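Local coordinates for protein beta-catenin homolog sys-1 (Caenorhabditis elegans, PDB 3C2G) that acts as a transcription coregulator in the Wnt signaling asymmetry pathway, binding the TCF factor pop-1 directly to activate or repress target genes, at residues 75-86 / 132-143. Residues are numbered along the deposited sequence; the frame is centred on the assembly and turned at random.
Sequences AQLWYNLLDILR and HMKHCANQVFQI
Tyr79 and Gln139 meet because the tyrosine ring leaves its helix with CG anti to the backbone N (chi1 -178°), while a bend at chi2 of Gln139 carries OE1 over one face of the ring, the amide inclined to it. Gln139 OE1 sits above the rim, 3.2 Å from Tyr79 CD1. A long, flexible glutamine suits this place: it reaches as a knob into the hole formed by Tyr79, Leu82, Asp83 and Arg86. Replacing the ring with an alanine is likely to uncover that flank of the Gln139 amide and leave it freer to turn. Arg86 NH2 makes a hydrogen-bonded salt bridge to Asp83 OD1 on its syn side at 2.8 Å, within one helix, and the guanidinium lies nearly coplanar with the Gln139 amide (5°), edge toward NE2. Asp83 OD2 also pairs with Arg87 and Arg31, tying this face to helix 20-37.

Nearer the N-terminal ends, compact Cys136 fits among Ala75, Trp78, Tyr79 and Leu82, its SG 3.5 Å from Ala75 O. Met133, a selenomethionine here, curls at chi2 and chi3 to bring CE in plane to the Trp78 edge, 3.8 Å from CZ3, while SE, oblique to the ring, makes the Met-aromatic contact; Trp78 NE1 is held by Gly61 O. Branched chains pack alongside: Leu82 CD1 lies 3.8 Å from Val140 CG2, and Ile143 sets CD1 against Leu85 and CG1 against Arg86.

The axes of these two helical segments run almost parallel (16°) and 9.4 Å apart, the side-by-side stacking expected in an armadillo domain. Cohesion comes from shape fit and van der Waals packing, including a glutamine amide without a hydrogen bond between the segments, while the charged pairs order the polar flank rather than joining 75-86 to 132-143.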
loop_
_atom_site.group_PDB
_atom_site.type_symbol
_atom_site.label_atom_id
_atom_site.label_comp_id
_atom_site.label_asym_id
_atom_site.label_seq_id
_atom_site.Cartn_x
_atom_site.Cartn_y
_atom_site.Cartn_z
ATOM N N ALA A 75 -16.600 -29.566 28.741
ATOM C CA ALA A 75 -15.606 -29.636 27.661
ATOM C C ALA A 75 -15.853 -30.827 26.754
ATOM O O ALA A 75 -15.678 -30.742 25.536
ATOM C CB ALA A 75 -14.199 -29.684 28.212
ATOM N N GLN A 76 -16.271 -31.939 27.349
ATOM C CA GLN A 76 -16.507 -33.148 26.574
ATOM C C GLN A 76 -17.783 -33.062 25.728
ATOM O O GLN A 76 -17.789 -33.440 24.554
ATOM C CB GLN A 76 -16.506 -34.380 27.479
ATOM C CG GLN A 76 -16.153 -35.649 26.724
ATOM C CD GLN A 76 -16.150 -36.882 27.593
ATOM O OE1 GLN A 76 -15.844 -36.826 28.794
ATOM N NE2 GLN A 76 -16.495 -38.013 26.993
ATOM N N LEU A 77 -18.850 -32.546 26.322
ATOM C CA LEU A 77 -20.105 -32.345 25.607
ATOM C C LEU A 77 -19.894 -31.379 24.453
ATOM O O LEU A 77 -20.136 -31.734 23.293
ATOM C CB LEU A 77 -21.197 -31.834 26.561
ATOM C CG LEU A 77 -22.552 -31.424 25.979
ATOM C CD1 LEU A 77 -23.306 -32.610 25.414
ATOM C CD2 LEU A 77 -23.376 -30.740 27.045
ATOM N N TRP A 78 -19.404 -30.179 24.782
ATOM C CA TRP A 78 -19.157 -29.121 23.789
ATOM C C TRP A 78 -18.154 -29.514 22.703
ATOM O O TRP A 78 -18.328 -29.156 21.534
ATOM C CB TRP A 78 -18.741 -27.814 24.466
ATOM C CG TRP A 78 -19.758 -27.302 25.473
ATOM C CD1 TRP A 78 -21.080 -27.677 25.584
ATOM C CD2 TRP A 78 -19.545 -26.303 26.478
ATOM N NE1 TRP A 78 -21.688 -26.978 26.604
ATOM C CE2 TRP A 78 -20.775 -26.124 27.163
ATOM C CE3 TRP A 78 -18.440 -25.539 26.865
ATOM C CZ2 TRP A 78 -20.921 -25.226 28.219
ATOM C CZ3 TRP A 78 -18.583 -24.639 27.921
ATOM C CH2 TRP A 78 -19.819 -24.487 28.583
ATOM N N TYR A 79 -17.123 -30.275 23.061
ATOM C CA TYR A 79 -16.175 -30.700 22.046
ATOM C C TYR A 79 -16.886 -31.476 20.952
ATOM O O TYR A 79 -16.561 -31.324 19.773
ATOM C CB TYR A 79 -15.029 -31.525 22.625
ATOM C CG TYR A 79 -14.012 -31.919 21.577
ATOM C CD1 TYR A 79 -12.953 -31.067 21.252
ATOM C CD2 TYR A 79 -14.120 -33.132 20.889
ATOM C CE1 TYR A 79 -12.022 -31.416 20.271
ATOM C CE2 TYR A 79 -13.186 -33.491 19.905
ATOM C CZ TYR A 79 -12.141 -32.626 19.609
ATOM O OH TYR A 79 -11.205 -32.970 18.653
ATOM N N ASN A 80 -17.853 -32.309 21.347
ATOM C CA ASN A 80 -18.625 -33.114 20.397
ATOM C C ASN A 80 -19.527 -32.260 19.517
ATOM O O ASN A 80 -19.512 -32.386 18.290
ATOM C CB ASN A 80 -19.455 -34.166 21.137
ATOM C CG ASN A 80 -18.643 -35.386 21.534
ATOM O OD1 ASN A 80 -18.773 -36.438 20.924
ATOM N ND2 ASN A 80 -17.801 -35.250 22.552
ATOM N N LEU A 81 -20.308 -31.387 20.154
ATOM C CA LEU A 81 -21.203 -30.480 19.445
ATOM C C LEU A 81 -20.446 -29.490 18.545
ATOM O O LEU A 81 -20.860 -29.220 17.411
ATOM C CB LEU A 81 -22.093 -29.730 20.434
ATOM C CG LEU A 81 -22.917 -30.560 21.429
ATOM C CD1 LEU A 81 -23.568 -29.659 22.445
ATOM C CD2 LEU A 81 -23.972 -31.421 20.744
ATOM N N LEU A 82 -19.324 -28.964 19.037
ATOM C CA LEU A 82 -18.545 -28.020 18.241
ATOM C C LEU A 82 -17.896 -28.714 17.067
ATOM O O LEU A 82 -17.721 -28.110 16.013
ATOM C CB LEU A 82 -17.518 -27.280 19.091
ATOM C CG LEU A 82 -18.144 -26.384 20.169
ATOM C CD1 LEU A 82 -17.094 -25.870 21.156
ATOM C CD2 LEU A 82 -18.939 -25.244 19.541
ATOM N N ASP A 83 -17.576 -29.993 17.236
ATOM C CA ASP A 83 -17.007 -30.773 16.139
ATOM C C ASP A 83 -18.034 -31.047 15.052
ATOM O O ASP A 83 -17.696 -31.067 13.872
ATOM C CB ASP A 83 -16.399 -32.084 16.621
ATOM C CG ASP A 83 -15.617 -32.785 15.523
ATOM O OD1 ASP A 83 -14.548 -32.271 15.115
ATOM O OD2 ASP A 83 -16.088 -33.835 15.040
ATOM N N ILE A 84 -19.289 -31.250 15.450
ATOM C CA ILE A 84 -20.371 -31.359 14.485
ATOM C C ILE A 84 -20.467 -30.026 13.752
ATOM O O ILE A 84 -20.432 -29.975 12.522
ATOM C CB ILE A 84 -21.726 -31.706 15.170
ATOM C CG1 ILE A 84 -21.753 -33.174 15.618
ATOM C CG2 ILE A 84 -22.897 -31.420 14.235
ATOM C CD1 ILE A 84 -22.760 -33.465 16.744
ATOM N N LEU A 85 -20.558 -28.943 14.514
ATOM C CA LEU A 85 -20.660 -27.611 13.925
ATOM C C LEU A 85 -19.527 -27.324 12.942
ATOM O O LEU A 85 -19.774 -26.820 11.849
ATOM C CB LEU A 85 -20.715 -26.541 15.016
ATOM C CG LEU A 85 -20.795 -25.077 14.580
ATOM C CD1 LEU A 85 -21.976 -24.780 13.630
ATOM C CD2 LEU A 85 -20.871 -24.212 15.819
ATOM N N ARG A 86 -18.298 -27.660 13.331
ATOM C CA ARG A 86 -17.147 -27.473 12.464
ATOM C C ARG A 86 -17.347 -28.197 11.146
ATOM O O ARG A 86 -17.102 -27.639 10.079
ATOM C CB ARG A 86 -15.863 -27.951 13.143
ATOM C CG ARG A 86 -14.601 -27.763 12.297
ATOM C CD ARG A 86 -13.321 -28.096 13.058
ATOM N NE ARG A 86 -13.270 -29.513 13.391
ATOM C CZ ARG A 86 -12.826 -30.463 12.575
ATOM N NH1 ARG A 86 -12.381 -30.144 11.362
ATOM N NH2 ARG A 86 -12.836 -31.733 12.971
ATOM N N HIS A 132 -8.919 -28.740 29.698
ATOM C CA HIS A 132 -10.001 -29.312 28.897
ATOM C C HIS A 132 -10.559 -28.324 27.893
ATOM O O HIS A 132 -10.710 -28.644 26.717
ATOM C CB HIS A 132 -11.104 -29.864 29.795
ATOM C CG HIS A 132 -10.600 -30.798 30.841
ATOM N ND1 HIS A 132 -10.480 -30.432 32.166
ATOM C CD2 HIS A 132 -10.148 -32.070 30.756
ATOM C CE1 HIS A 132 -9.992 -31.449 32.856
ATOM N NE2 HIS A 132 -9.785 -32.455 32.023
HETATM N N MSE A 133 -10.843 -27.118 28.364
HETATM C CA MSE A 133 -11.484 -26.099 27.541
HETATM C C MSE A 133 -10.661 -25.548 26.364
HETATM O O MSE A 133 -11.239 -25.108 25.371
HETATM C CB MSE A 133 -11.994 -24.970 28.427
HETATM C CG MSE A 133 -13.274 -25.336 29.161
HETATM SE SE MSE A 133 -14.766 -25.659 27.926
HETATM C CE MSE A 133 -14.918 -23.833 27.241
ATOM N N LYS A 134 -9.332 -25.600 26.456
ATOM C CA LYS A 134 -8.467 -25.112 25.371
ATOM C C LYS A 134 -8.772 -25.799 24.032
ATOM O O LYS A 134 -8.644 -25.195 22.971
ATOM C CB LYS A 134 -6.967 -25.212 25.734
ATOM C CG LYS A 134 -6.326 -26.611 25.580
ATOM C CD LYS A 134 -4.838 -26.638 25.945
ATOM C CE LYS A 134 -4.628 -26.453 27.452
ATOM N NZ LYS A 134 -3.239 -26.766 27.915
ATOM N N HIS A 135 -9.204 -27.053 24.094
ATOM C CA HIS A 135 -9.559 -27.796 22.890
ATOM C C HIS A 135 -10.875 -27.342 22.264
ATOM O O HIS A 135 -11.029 -27.395 21.049
ATOM C CB HIS A 135 -9.561 -29.294 23.169
ATOM C CG HIS A 135 -8.285 -29.779 23.773
ATOM N ND1 HIS A 135 -7.102 -29.826 23.065
ATOM C CD2 HIS A 135 -7.993 -30.202 25.026
ATOM C CE1 HIS A 135 -6.141 -30.274 23.854
ATOM N NE2 HIS A 135 -6.654 -30.512 25.049
ATOM N N CYS A 136 -11.806 -26.873 23.092
ATOM C CA CYS A 136 -13.033 -26.249 22.599
ATOM C C CYS A 136 -12.745 -24.926 21.912
ATOM O O CYS A 136 -13.249 -24.668 20.816
ATOM C CB CYS A 136 -14.052 -26.065 23.731
ATOM S SG CYS A 136 -14.769 -27.638 24.267
ATOM N N ALA A 137 -11.925 -24.104 22.561
ATOM C CA ALA A 137 -11.429 -22.856 21.984
ATOM C C ALA A 137 -10.848 -23.066 20.590
ATOM O O ALA A 137 -11.217 -22.366 19.639
ATOM C CB ALA A 137 -10.384 -22.245 22.897
ATOM N N ASN A 138 -9.954 -24.043 20.463
ATOM C CA ASN A 138 -9.254 -24.256 19.201
ATOM C C ASN A 138 -10.217 -24.627 18.097
ATOM O O ASN A 138 -10.021 -24.285 16.936
ATOM C CB ASN A 138 -8.163 -25.323 19.340
ATOM C CG ASN A 138 -7.465 -25.614 18.017
ATOM O OD1 ASN A 138 -7.537 -26.737 17.492
ATOM N ND2 ASN A 138 -6.808 -24.585 17.446
ATOM N N GLN A 139 -11.279 -25.311 18.480
ATOM C CA GLN A 139 -12.301 -25.727 17.546
ATOM C C GLN A 139 -13.183 -24.571 17.081
ATOM O O GLN A 139 -13.567 -24.510 15.918
ATOM C CB GLN A 139 -13.148 -26.810 18.191
ATOM C CG GLN A 139 -13.659 -27.791 17.190
ATOM C CD GLN A 139 -13.799 -29.158 17.765
ATOM O OE1 GLN A 139 -14.334 -29.338 18.875
ATOM N NE2 GLN A 139 -13.334 -30.154 17.011
ATOM N N VAL A 140 -13.502 -23.655 17.986
ATOM C CA VAL A 140 -14.262 -22.474 17.620
ATOM C C VAL A 140 -13.471 -21.536 16.677
ATOM O O VAL A 140 -14.047 -20.960 15.747
ATOM C CB VAL A 140 -14.756 -21.734 18.869
ATOM C CG1 VAL A 140 -15.390 -20.396 18.496
ATOM C CG2 VAL A 140 -15.754 -22.614 19.640
ATOM N N PHE A 141 -12.159 -21.410 16.901
ATOM C CA PHE A 141 -11.296 -20.677 15.960
ATOM C C PHE A 141 -11.308 -21.298 14.572
ATOM O O PHE A 141 -11.305 -20.576 13.586
ATOM C CB PHE A 141 -9.850 -20.534 16.469
ATOM C CG PHE A 141 -9.688 -19.491 17.542
ATOM C CD1 PHE A 141 -9.998 -18.158 17.290
ATOM C CD2 PHE A 141 -9.224 -19.838 18.797
ATOM C CE1 PHE A 141 -9.846 -17.193 18.270
ATOM C CE2 PHE A 141 -9.079 -18.891 19.780
ATOM C CZ PHE A 141 -9.390 -17.556 19.518
ATOM N N GLN A 142 -11.333 -22.626 14.490
ATOM C CA GLN A 142 -11.458 -23.291 13.183
ATOM C C GLN A 142 -12.815 -23.050 12.495
ATOM O O GLN A 142 -12.892 -23.012 11.265
ATOM C CB GLN A 142 -11.215 -24.786 13.312
ATOM C CG GLN A 142 -9.756 -25.193 13.302
ATOM C CD GLN A 142 -9.578 -26.613 13.790
ATOM O OE1 GLN A 142 -9.623 -27.565 13.002
ATOM N NE2 GLN A 142 -9.412 -26.772 15.104
ATOM N N ILE A 143 -13.872 -22.896 13.291
ATOM C CA ILE A 143 -15.213 -22.660 12.770
ATOM C C ILE A 143 -15.302 -21.260 12.151
ATOM O O ILE A 143 -15.832 -21.098 11.051
ATOM C CB ILE A 143 -16.282 -22.863 13.886
ATOM C CG1 ILE A 143 -16.488 -24.360 14.165
ATOM C CG2 ILE A 143 -17.594 -22.177 13.542
ATOM C CD1 ILE A 143 -17.053 -24.657 15.566
#